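Multiheme cytochrome cf (Carboxydothermus ferrireducens DSM 11255, PDB 6QVM) probably reduces extracellular iron(III), carrying electrons through eleven c-type hemes to insoluble acceptors while anchored in the S-layer. Local coordinates at residues 98-103 / 197-202; 277-282 / 291-296; 435-440 / 470-475. All blocks are in the same frame, centred on the assembly; numbering follows the deposited sequence.

How the contacts relate
The three contacts follow one another along the chain, and each closes before the next opens. Contact 1 stands apart. Its nearest atoms are about 41 Å from those of contact 2 and about 41 Å from those of contact 3, and the D98 side chain is about 12 Å from a heme. It lies in a helical region that probably serves S-layer attachment. Contacts 2 and 3 belong to the heme-bearing part, with about 17 Å between their nearest atoms. Contact 2 is a beta hairpin whose start, at P277, touches two hemes. Contact 3 lies deeper among the hemes, and its H435 is a direct iron ligand.

Contact 1. Residues 98-103 / 197-202; sequences DPLTEA and ASRTEV
L100 points across to the start of helix 199-212 and lies against R199 and V202. Its two methyl branches do different work. CD1 reaches the helix backbone and comes 3.5 Å from R199 N. CD2 lies between R199 NH2 and V202, with L100 CD2 3.9 Å from V202 CG2. The L100 and V202 side chains run past each other in opposite directions. The L100 and R199 side chains cross at a slant.

R199 starts with CG opposite its own backbone N (chi1 179°). The chain then bends at chi2 and chi3, which brings the guanidinium back over L100. L100 CG sits under one face of that flat group, near its rim, with R199 NH2 at 3.9 Å from L100 CG. The polar side of R199 is held from outside the two segments, where NE donates to the backbone O of L95. NH2 is modelled implausibly near D98 O, so that pairing is doubtful. D98 turns its own carboxylate to D94 N.

Both segments lead into helices. T101 is the N-cap of helix 102-113, and its OG1 accepts from N104 N. S198 is the N-cap of helix 199-212. E201 OE1 accepts a weak bond from S198 N at 3.4 Å, the half of a capping box in which the third helix residue reaches back. L100 and A197 both make backbone hydrogen bonds with I127, which ties a third loop to the pair. The converging helix starts and the SRTE sequence are consistent with an S-layer homology (SLH) domain.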
loop_
_atom_site.group_PDB
_atom_site.type_symbol
_atom_site.label_atom_id
_atom_site.label_comp_id
_atom_site.label_asym_id
_atom_site.label_seq_id
_atom_site.Cartn_x
_atom_site.Cartn_y
_atom_site.Cartn_z
ATOM N N ASP A 98 -30.311 -4.820 -24.052
ATOM C CA ASP A 98 -30.461 -3.372 -24.016
ATOM C C ASP A 98 -30.953 -2.819 -25.348
ATOM O O ASP A 98 -30.904 -3.502 -26.373
ATOM C CB ASP A 98 -29.130 -2.725 -23.635
ATOM C CG ASP A 98 -28.808 -2.887 -22.165
ATOM O OD1 ASP A 98 -29.761 -2.990 -21.362
ATOM O OD2 ASP A 98 -27.613 -2.914 -21.810
ATOM N N PRO A 99 -31.462 -1.569 -25.356
ATOM C CA PRO A 99 -31.857 -0.925 -26.620
ATOM C C PRO A 99 -30.856 -1.109 -27.752
ATOM O O PRO A 99 -29.648 -0.938 -27.564
ATOM C CB PRO A 99 -31.979 0.548 -26.221
ATOM C CG PRO A 99 -32.456 0.488 -24.805
ATOM C CD PRO A 99 -31.848 -0.755 -24.187
ATOM N N LEU A 100 -31.361 -1.475 -28.932
ATOM C CA LEU A 100 -30.519 -1.762 -30.094
ATOM C C LEU A 100 -30.216 -0.482 -30.875
ATOM O O LEU A 100 -30.542 -0.333 -32.055
ATOM C CB LEU A 100 -31.187 -2.804 -30.984
ATOM C CG LEU A 100 -31.280 -4.230 -30.439
ATOM C CD1 LEU A 100 -32.060 -5.099 -31.412
ATOM C CD2 LEU A 100 -29.888 -4.799 -30.202
ATOM N N THR A 101 -29.582 0.455 -30.180
ATOM C CA THR A 101 -29.133 1.679 -30.817
ATOM C C THR A 101 -27.764 1.467 -31.452
ATOM O O THR A 101 -27.015 0.553 -31.092
ATOM C CB THR A 101 -29.053 2.820 -29.806
ATOM O OG1 THR A 101 -27.913 2.623 -28.963
ATOM C CG2 THR A 101 -30.312 2.866 -28.945
ATOM N N GLU A 102 -27.447 2.329 -32.420
ATOM C CA GLU A 102 -26.088 2.360 -32.945
ATOM C C GLU A 102 -25.092 2.597 -31.822
ATOM O O GLU A 102 -23.995 2.031 -31.823
ATOM C CB GLU A 102 -25.947 3.444 -34.009
ATOM C CG GLU A 102 -26.808 3.251 -35.221
ATOM C CD GLU A 102 -26.351 4.120 -36.376
ATOM O OE1 GLU A 102 -26.566 3.728 -37.543
ATOM O OE2 GLU A 102 -25.770 5.197 -36.103
ATOM N N ALA A 103 -25.468 3.431 -30.849
ATOM C CA ALA A 103 -24.587 3.747 -29.729
ATOM C C ALA A 103 -24.233 2.493 -28.933
ATOM O O ALA A 103 -23.054 2.187 -28.717
ATOM C CB ALA A 103 -25.246 4.796 -28.835
ATOM N N ALA A 197 -31.940 -4.057 -37.870
ATOM C CA ALA A 197 -31.335 -5.320 -37.474
ATOM C C ALA A 197 -32.041 -5.877 -36.246
ATOM O O ALA A 197 -32.282 -5.155 -35.275
ATOM C CB ALA A 197 -29.850 -5.120 -37.184
ATOM N N SER A 198 -32.381 -7.160 -36.297
ATOM C CA SER A 198 -33.016 -7.787 -35.152
ATOM C C SER A 198 -31.975 -8.135 -34.096
ATOM O O SER A 198 -30.778 -8.246 -34.371
ATOM C CB SER A 198 -33.779 -9.043 -35.570
ATOM O OG SER A 198 -32.916 -9.999 -36.160
ATOM N N ARG A 199 -32.458 -8.304 -32.869
ATOM C CA ARG A 199 -31.589 -8.688 -31.764
ATOM C C ARG A 199 -30.754 -9.920 -32.106
ATOM O O ARG A 199 -29.561 -9.984 -31.785
ATOM C CB ARG A 199 -32.448 -8.924 -30.524
ATOM C CG ARG A 199 -31.676 -9.358 -29.289
ATOM C CD ARG A 199 -32.305 -8.846 -28.009
ATOM N NE ARG A 199 -31.586 -7.659 -27.540
ATOM C CZ ARG A 199 -32.148 -6.488 -27.224
ATOM N NH1 ARG A 199 -33.465 -6.315 -27.323
ATOM N NH2 ARG A 199 -31.394 -5.481 -26.792
ATOM N N THR A 200 -31.370 -10.907 -32.763
ATOM C CA THR A 200 -30.662 -12.122 -33.154
ATOM C C THR A 200 -29.465 -11.808 -34.043
ATOM O O THR A 200 -28.384 -12.382 -33.868
ATOM C CB THR A 200 -31.627 -13.070 -33.868
ATOM O OG1 THR A 200 -32.593 -13.567 -32.933
ATOM C CG2 THR A 200 -30.878 -14.239 -34.510
ATOM N N GLU A 201 -29.630 -10.870 -34.979
ATOM C CA GLU A 201 -28.549 -10.551 -35.906
ATOM C C GLU A 201 -27.447 -9.746 -35.227
ATOM O O GLU A 201 -26.263 -9.943 -35.520
ATOM C CB GLU A 201 -29.102 -9.807 -37.118
ATOM C CG GLU A 201 -30.032 -10.664 -37.963
ATOM C CD GLU A 201 -30.572 -9.925 -39.174
ATOM O OE1 GLU A 201 -31.300 -8.924 -38.985
ATOM O OE2 GLU A 201 -30.237 -10.324 -40.314
ATOM N N VAL A 202 -27.818 -8.839 -34.319
ATOM C CA VAL A 202 -26.824 -8.103 -33.539
ATOM C C VAL A 202 -25.997 -9.065 -32.694
ATOM O O VAL A 202 -24.762 -8.996 -32.666
ATOM C CB VAL A 202 -27.507 -7.035 -32.667
ATOM C CG1 VAL A 202 -26.501 -6.398 -31.722
ATOM C CG2 VAL A 202 -28.165 -5.977 -33.538
#

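Contact 2. Residues 277-282 / 291-296; sequences PTELLF and PYAFDK
L280 and F294 face each other as an antiparallel hydrogen-bonded pair, and here the packing is tight. L280 N donates to F294 O at 2.9 Å. F294 N returns the bond to L280 O at 3.0 Å. The two side chains lie alongside, pointing the same way, their CB atoms 3.8 Å apart. F282 adds its ring to this face, with its edge turned to the F294 backbone and F282 CE1 3.9 Å from F294 CB. L281 CD2 touches A293 CB on the other face.

The two strands form a beta hairpin, the third and fourth strands of a five-stranded antiparallel sheet. P277, at its start, touches two hemes, and L281 touches one of them.

The end near P277 and K296 is looser and holds two of the three waters. K296 N still donates to T278 O at 3.1 Å. A water donates to T278 O and, weakly, to D295 OD1, which also accepts from E298 N. The extended K296 chain crosses L280 at about a right angle, with K296 CE 3.5 Å from L280 CD2. Its NZ bonds to N275 OD1, S276 O and, weakly, a second water. The E279 side chain is poorly ordered.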
loop_
_atom_site.group_PDB
_atom_site.type_symbol
_atom_site.label_atom_id
_atom_site.label_comp_id
_atom_site.label_asym_id
_atom_site.label_seq_id
_atom_site.Cartn_x
_atom_site.Cartn_y
_atom_site.Cartn_z
ATOM N N PRO A 277 11.081 13.253 -4.238
ATOM C CA PRO A 277 10.479 14.520 -3.781
ATOM C C PRO A 277 11.319 15.762 -4.047
ATOM O O PRO A 277 10.752 16.850 -4.212
ATOM C CB PRO A 277 10.283 14.287 -2.276
ATOM C CG PRO A 277 10.118 12.811 -2.152
ATOM C CD PRO A 277 11.021 12.209 -3.196
ATOM N N THR A 278 12.649 15.643 -4.112
ATOM C CA THR A 278 13.496 16.820 -4.265
ATOM C C THR A 278 14.296 16.851 -5.560
ATOM O O THR A 278 14.781 17.924 -5.932
ATOM C CB THR A 278 14.471 16.945 -3.086
ATOM O OG1 THR A 278 15.223 15.732 -2.977
ATOM C CG2 THR A 278 13.728 17.209 -1.785
ATOM N N GLU A 279 14.440 15.731 -6.265
ATOM C CA GLU A 279 15.391 15.702 -7.364
ATOM C C GLU A 279 14.918 14.759 -8.459
ATOM O O GLU A 279 14.181 13.801 -8.205
ATOM C CB GLU A 279 16.775 15.284 -6.862
ATOM C CG GLU A 279 17.907 15.642 -7.801
ATOM C CD GLU A 279 19.265 15.499 -7.145
ATOM O OE1 GLU A 279 19.547 14.413 -6.588
ATOM O OE2 GLU A 279 20.034 16.487 -7.163
ATOM N N LEU A 280 15.350 15.055 -9.682
ATOM C CA LEU A 280 15.133 14.210 -10.847
ATOM C C LEU A 280 16.471 13.674 -11.335
ATOM O O LEU A 280 17.427 14.440 -11.497
ATOM C CB LEU A 280 14.448 14.994 -11.968
ATOM C CG LEU A 280 13.047 15.540 -11.689
ATOM C CD1 LEU A 280 12.484 16.186 -12.944
ATOM C CD2 LEU A 280 12.123 14.437 -11.197
ATOM N N LEU A 281 16.536 12.367 -11.560
ATOM C CA LEU A 281 17.650 11.732 -12.247
ATOM C C LEU A 281 17.176 11.271 -13.618
ATOM O O LEU A 281 15.987 11.013 -13.825
ATOM C CB LEU A 281 18.197 10.547 -11.448
ATOM C CG LEU A 281 18.801 10.835 -10.072
ATOM C CD1 LEU A 281 19.372 9.553 -9.484
ATOM C CD2 LEU A 281 19.872 11.914 -10.137
ATOM N N PHE A 282 18.108 11.175 -14.557
ATOM C CA PHE A 282 17.772 10.911 -15.946
ATOM C C PHE A 282 18.543 9.701 -16.452
ATOM O O PHE A 282 19.731 9.538 -16.163
ATOM C CB PHE A 282 18.037 12.151 -16.806
ATOM C CG PHE A 282 17.159 13.322 -16.443
ATOM C CD1 PHE A 282 17.490 14.148 -15.380
ATOM C CD2 PHE A 282 15.983 13.572 -17.134
ATOM C CE1 PHE A 282 16.684 15.210 -15.028
ATOM C CE2 PHE A 282 15.165 14.634 -16.781
ATOM C CZ PHE A 282 15.520 15.455 -15.729
ATOM N N PRO A 291 24.751 13.117 -17.102
ATOM C CA PRO A 291 25.636 14.014 -16.339
ATOM C C PRO A 291 24.919 15.073 -15.506
ATOM O O PRO A 291 25.548 15.635 -14.601
ATOM C CB PRO A 291 26.505 14.660 -17.431
ATOM C CG PRO A 291 25.713 14.524 -18.688
ATOM C CD PRO A 291 25.010 13.205 -18.551
ATOM N N TYR A 292 23.644 15.371 -15.768
ATOM C CA TYR A 292 22.912 16.359 -14.986
ATOM C C TYR A 292 21.741 15.720 -14.253
ATOM O O TYR A 292 21.131 14.760 -14.731
ATOM C CB TYR A 292 22.366 17.499 -15.855
ATOM C CG TYR A 292 23.394 18.449 -16.415
ATOM C CD1 TYR A 292 24.520 18.816 -15.686
ATOM C CD2 TYR A 292 23.225 18.996 -17.679
ATOM C CE1 TYR A 292 25.451 19.696 -16.209
ATOM C CE2 TYR A 292 24.144 19.875 -18.209
ATOM C CZ TYR A 292 25.256 20.224 -17.472
ATOM O OH TYR A 292 26.174 21.102 -18.007
ATOM N N ALA A 293 21.436 16.270 -13.082
ATOM C CA ALA A 293 20.171 16.057 -12.404
ATOM C C ALA A 293 19.406 17.374 -12.389
ATOM O O ALA A 293 19.976 18.443 -12.617
ATOM C CB ALA A 293 20.387 15.540 -10.977
ATOM N N PHE A 294 18.104 17.297 -12.129
ATOM C CA PHE A 294 17.272 18.488 -12.016
ATOM C C PHE A 294 16.907 18.685 -10.553
ATOM O O PHE A 294 16.274 17.816 -9.944
ATOM C CB PHE A 294 16.014 18.385 -12.876
ATOM C CG PHE A 294 15.288 19.690 -13.036
ATOM C CD1 PHE A 294 14.270 20.044 -12.169
ATOM C CD2 PHE A 294 15.631 20.566 -14.050
ATOM C CE1 PHE A 294 13.603 21.248 -12.311
ATOM C CE2 PHE A 294 14.974 21.775 -14.196
ATOM C CZ PHE A 294 13.958 22.117 -13.325
ATOM N N ASP A 295 17.308 19.822 -9.994
ATOM C CA ASP A 295 16.988 20.171 -8.614
ATOM C C ASP A 295 15.653 20.909 -8.588
ATOM O O ASP A 295 15.533 21.994 -9.162
ATOM C CB ASP A 295 18.106 21.022 -8.014
ATOM C CG ASP A 295 17.910 21.293 -6.535
ATOM O OD1 ASP A 295 17.013 22.092 -6.185
ATOM O OD2 ASP A 295 18.652 20.704 -5.718
ATOM N N LYS A 296 14.655 20.332 -7.910
ATOM C CA LYS A 296 13.313 20.905 -7.946
ATOM C C LYS A 296 13.223 22.217 -7.177
ATOM O O LYS A 296 12.432 23.090 -7.550
ATOM C CB LYS A 296 12.297 19.900 -7.400
ATOM C CG LYS A 296 12.118 18.668 -8.277
ATOM C CD LYS A 296 11.089 17.701 -7.719
ATOM C CE LYS A 296 10.791 16.605 -8.726
ATOM N NZ LYS A 296 9.854 15.580 -8.194
HETATM O O HOH W 1 8.478 17.362 -5.646
HETATM O O HOH W 2 15.316 20.309 -4.777
HETATM O O HOH W 3 20.767 12.176 -13.973
#

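Contact 3. Residues 435-440 / 470-475; sequences HSQDYR and GITCVT. With HEC (heme c), chain K.
Q437 reaches from the start of helix 437-449 onto the loop and helical turn of 470-475. Two c-type heme-binding CXXCH motifs meet here. H435 closes the motif of C431 and C434, and its NE2 binds the iron of heme c at 2.4 Å. C473 begins the other motif and is bonded covalently to a different heme.

The backbone joins first, with Q437 N donating to G470 O at 2.8 Å from above the carbonyl plane. Q437 CB then lies 3.0 Å from G470 O. CG sits opposite the Q437 backbone N (chi1 163°) and passes 3.4 Å from T472 OG1, a hydroxyl bonded to A378 O. The chain bends at chi2 (64°), which turns the amide toward T475. CD lies 3.4 Å from T475 OG1, and OE1 accepts the proton of T475 OG1 at 2.5 Å. That donor also stands well out of the amide plane. NE2 goes the other way and touches V474 CG2 at 3.7 Å. Q437 and V474 also line the pocket of another heme. With an alanine here, the T475 hydroxyl would probably lose this acceptor and a gap would open beside V474 and that heme.

S436 is the N-cap of the same helix. Its OG accepts from Y439 N and bonds to the backbone O of L469. R440 crosses T475 more loosely, its NH2 bonded to the backbone O of E433 and its NH1 in a salt bridge with E499. T475 OG1 also accepts from T472 N at 3.0 Å, with a nearly straight N-H...O angle of 174°.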
loop_
_atom_site.group_PDB
_atom_site.type_symbol
_atom_site.label_atom_id
_atom_site.label_comp_id
_atom_site.label_asym_id
_atom_site.label_seq_id
_atom_site.Cartn_x
_atom_site.Cartn_y
_atom_site.Cartn_z
ATOM N N HIS A 435 1.528 -3.673 21.368
ATOM C CA HIS A 435 2.548 -4.676 21.104
ATOM C C HIS A 435 2.319 -5.507 19.841
ATOM O O HIS A 435 3.225 -6.247 19.441
ATOM C CB HIS A 435 2.686 -5.632 22.303
ATOM C CG HIS A 435 3.352 -5.024 23.499
ATOM N ND1 HIS A 435 4.679 -5.241 23.801
ATOM C CD2 HIS A 435 2.869 -4.222 24.480
ATOM C CE1 HIS A 435 4.988 -4.596 24.912
ATOM N NE2 HIS A 435 3.907 -3.974 25.350
ATOM N N SER A 436 1.153 -5.428 19.207
ATOM C CA SER A 436 0.868 -6.324 18.096
ATOM C C SER A 436 0.158 -5.593 16.968
ATOM O O SER A 436 -0.871 -4.949 17.189
ATOM C CB SER A 436 0.023 -7.516 18.555
ATOM O OG SER A 436 -0.500 -8.208 17.434
ATOM N N GLN A 437 0.704 -5.709 15.754
ATOM C CA GLN A 437 0.095 -5.048 14.602
ATOM C C GLN A 437 -1.216 -5.714 14.206
ATOM O O GLN A 437 -2.217 -5.030 13.968
ATOM C CB GLN A 437 1.065 -5.029 13.424
ATOM C CG GLN A 437 0.410 -4.734 12.082
ATOM C CD GLN A 437 -0.196 -3.345 12.017
ATOM O OE1 GLN A 437 0.149 -2.463 12.804
ATOM N NE2 GLN A 437 -1.112 -3.145 11.081
ATOM N N ASP A 438 -1.236 -7.049 14.121
ATOM C CA ASP A 438 -2.463 -7.714 13.703
ATOM C C ASP A 438 -3.545 -7.664 14.773
ATOM O O ASP A 438 -4.720 -7.849 14.442
ATOM C CB ASP A 438 -2.184 -9.161 13.276
ATOM C CG ASP A 438 -1.312 -9.910 14.259
ATOM O OD1 ASP A 438 -0.622 -9.259 15.065
ATOM O OD2 ASP A 438 -1.302 -11.157 14.214
ATOM N N TYR A 439 -3.188 -7.410 16.035
ATOM C CA TYR A 439 -4.214 -7.133 17.033
ATOM C C TYR A 439 -4.848 -5.772 16.790
ATOM O O TYR A 439 -6.074 -5.633 16.831
ATOM C CB TYR A 439 -3.641 -7.196 18.445
ATOM C CG TYR A 439 -4.626 -6.704 19.501
ATOM C CD1 TYR A 439 -4.628 -5.375 19.928
ATOM C CD2 TYR A 439 -5.559 -7.565 20.059
ATOM C CE1 TYR A 439 -5.526 -4.928 20.875
ATOM C CE2 TYR A 439 -6.459 -7.126 21.010
ATOM C CZ TYR A 439 -6.439 -5.809 21.417
ATOM O OH TYR A 439 -7.338 -5.376 22.367
ATOM N N ARG A 440 -4.018 -4.751 16.562
ATOM C CA ARG A 440 -4.521 -3.386 16.448
ATOM C C ARG A 440 -5.499 -3.246 15.289
ATOM O O ARG A 440 -6.490 -2.516 15.393
ATOM C CB ARG A 440 -3.356 -2.409 16.298
ATOM C CG ARG A 440 -2.512 -2.269 17.556
ATOM C CD ARG A 440 -1.187 -1.583 17.267
ATOM N NE ARG A 440 -1.370 -0.268 16.658
ATOM C CZ ARG A 440 -1.475 0.868 17.343
ATOM N NH1 ARG A 440 -1.644 2.020 16.706
ATOM N NH2 ARG A 440 -1.414 0.854 18.667
ATOM N N GLY A 470 4.334 -8.514 15.608
ATOM C CA GLY A 470 4.694 -7.401 16.464
ATOM C C GLY A 470 4.377 -6.094 15.774
ATOM O O GLY A 470 3.431 -5.995 14.988
ATOM N N ILE A 471 5.172 -5.079 16.057
ATOM C CA ILE A 471 5.033 -3.805 15.361
ATOM C C ILE A 471 5.739 -3.905 14.015
ATOM O O ILE A 471 6.848 -4.439 13.916
ATOM C CB ILE A 471 5.601 -2.663 16.220
ATOM C CG1 ILE A 471 4.796 -2.522 17.515
ATOM C CG2 ILE A 471 5.615 -1.361 15.440
ATOM C CD1 ILE A 471 5.480 -1.671 18.560
ATOM N N THR A 472 5.088 -3.415 12.964
ATOM C CA THR A 472 5.612 -3.505 11.609
ATOM C C THR A 472 5.545 -2.137 10.948
ATOM O O THR A 472 5.098 -1.155 11.549
ATOM C CB THR A 472 4.836 -4.521 10.767
ATOM O OG1 THR A 472 3.466 -4.110 10.662
ATOM C CG2 THR A 472 4.898 -5.903 11.408
ATOM N N CYS A 473 6.000 -2.083 9.691
ATOM C CA CYS A 473 6.034 -0.820 8.953
ATOM C C CYS A 473 4.670 -0.148 8.948
ATOM O O CYS A 473 4.548 1.048 9.243
ATOM C CB CYS A 473 6.493 -1.057 7.513
ATOM S SG CYS A 473 7.977 -2.037 7.310
ATOM N N VAL A 474 3.624 -0.915 8.626
ATOM C CA VAL A 474 2.281 -0.356 8.498
ATOM C C VAL A 474 1.621 -0.094 9.838
ATOM O O VAL A 474 0.482 0.388 9.872
ATOM C CB VAL A 474 1.396 -1.265 7.624
ATOM C CG1 VAL A 474 1.996 -1.374 6.234
ATOM C CG2 VAL A 474 1.253 -2.636 8.253
ATOM N N THR A 475 2.297 -0.392 10.948
ATOM C CA THR A 475 1.846 0.130 12.232
ATOM C C THR A 475 1.950 1.650 12.254
ATOM O O THR A 475 1.057 2.340 12.761
ATOM C CB THR A 475 2.664 -0.473 13.373
ATOM O OG1 THR A 475 2.550 -1.901 13.356
ATOM C CG2 THR A 475 2.181 0.053 14.708
HETATM FE FE HEC K . 4.202 -3.118 27.524
HETATM C CHA HEC K . 7.621 -2.518 27.568
HETATM C CHB HEC K . 4.751 -6.139 29.105
HETATM C CHC HEC K . 0.797 -3.500 28.046
HETATM C CHD HEC K . 3.613 -0.145 25.943
HETATM N NA HEC K . 5.868 -4.124 28.211
HETATM C C1A HEC K . 7.187 -3.711 28.109
HETATM C C2A HEC K . 8.039 -4.746 28.664
HETATM C C3A HEC K . 7.240 -5.748 29.084
HETATM C C4A HEC K . 5.864 -5.373 28.809
HETATM C CMA HEC K . 7.685 -7.072 29.746
HETATM C CAA HEC K . 9.589 -4.674 28.735
HETATM C CBA HEC K . 10.005 -4.494 30.195
HETATM C CGA HEC K . 11.308 -3.749 30.326
HETATM O O1A HEC K . 11.475 -3.047 31.356
HETATM O O2A HEC K . 12.176 -3.847 29.419
HETATM N NB HEC K . 3.000 -4.540 28.410
HETATM C C1B HEC K . 3.438 -5.715 29.000
HETATM C C2B HEC K . 2.274 -6.428 29.496
HETATM C C3B HEC K . 1.180 -5.699 29.201
HETATM C C4B HEC K . 1.622 -4.496 28.520
HETATM C CMB HEC K . 2.309 -7.799 30.214
HETATM C CAB HEC K . -0.297 -6.052 29.513
HETATM C CBB HEC K . -0.528 -6.078 31.039
HETATM N NC HEC K . 2.524 -2.034 27.070
HETATM C C1C HEC K . 1.216 -2.371 27.373
HETATM C C2C HEC K . 0.340 -1.349 26.836
HETATM C C3C HEC K . 1.116 -0.376 26.307
HETATM C C4C HEC K . 2.500 -0.819 26.410
HETATM C CMC HEC K . -1.197 -1.355 27.033
HETATM C CAC HEC K . 0.676 0.932 25.598
HETATM C CBC HEC K . -0.192 1.841 26.495
HETATM N ND HEC K . 5.434 -1.588 26.845
HETATM C C1D HEC K . 4.936 -0.430 26.245
HETATM C C2D HEC K . 6.048 0.456 25.982
HETATM C C3D HEC K . 7.306 -0.281 26.486
HETATM C C4D HEC K . 6.821 -1.540 27.008
HETATM C CMD HEC K . 5.955 1.849 25.321
HETATM C CAD HEC K . 8.780 0.199 26.459
HETATM C CBD HEC K . 8.941 1.398 27.390
HETATM C CGD HEC K . 10.349 1.511 27.932
HETATM O O1D HEC K . 11.321 1.112 27.233
HETATM O O2D HEC K . 10.495 2.020 29.077
#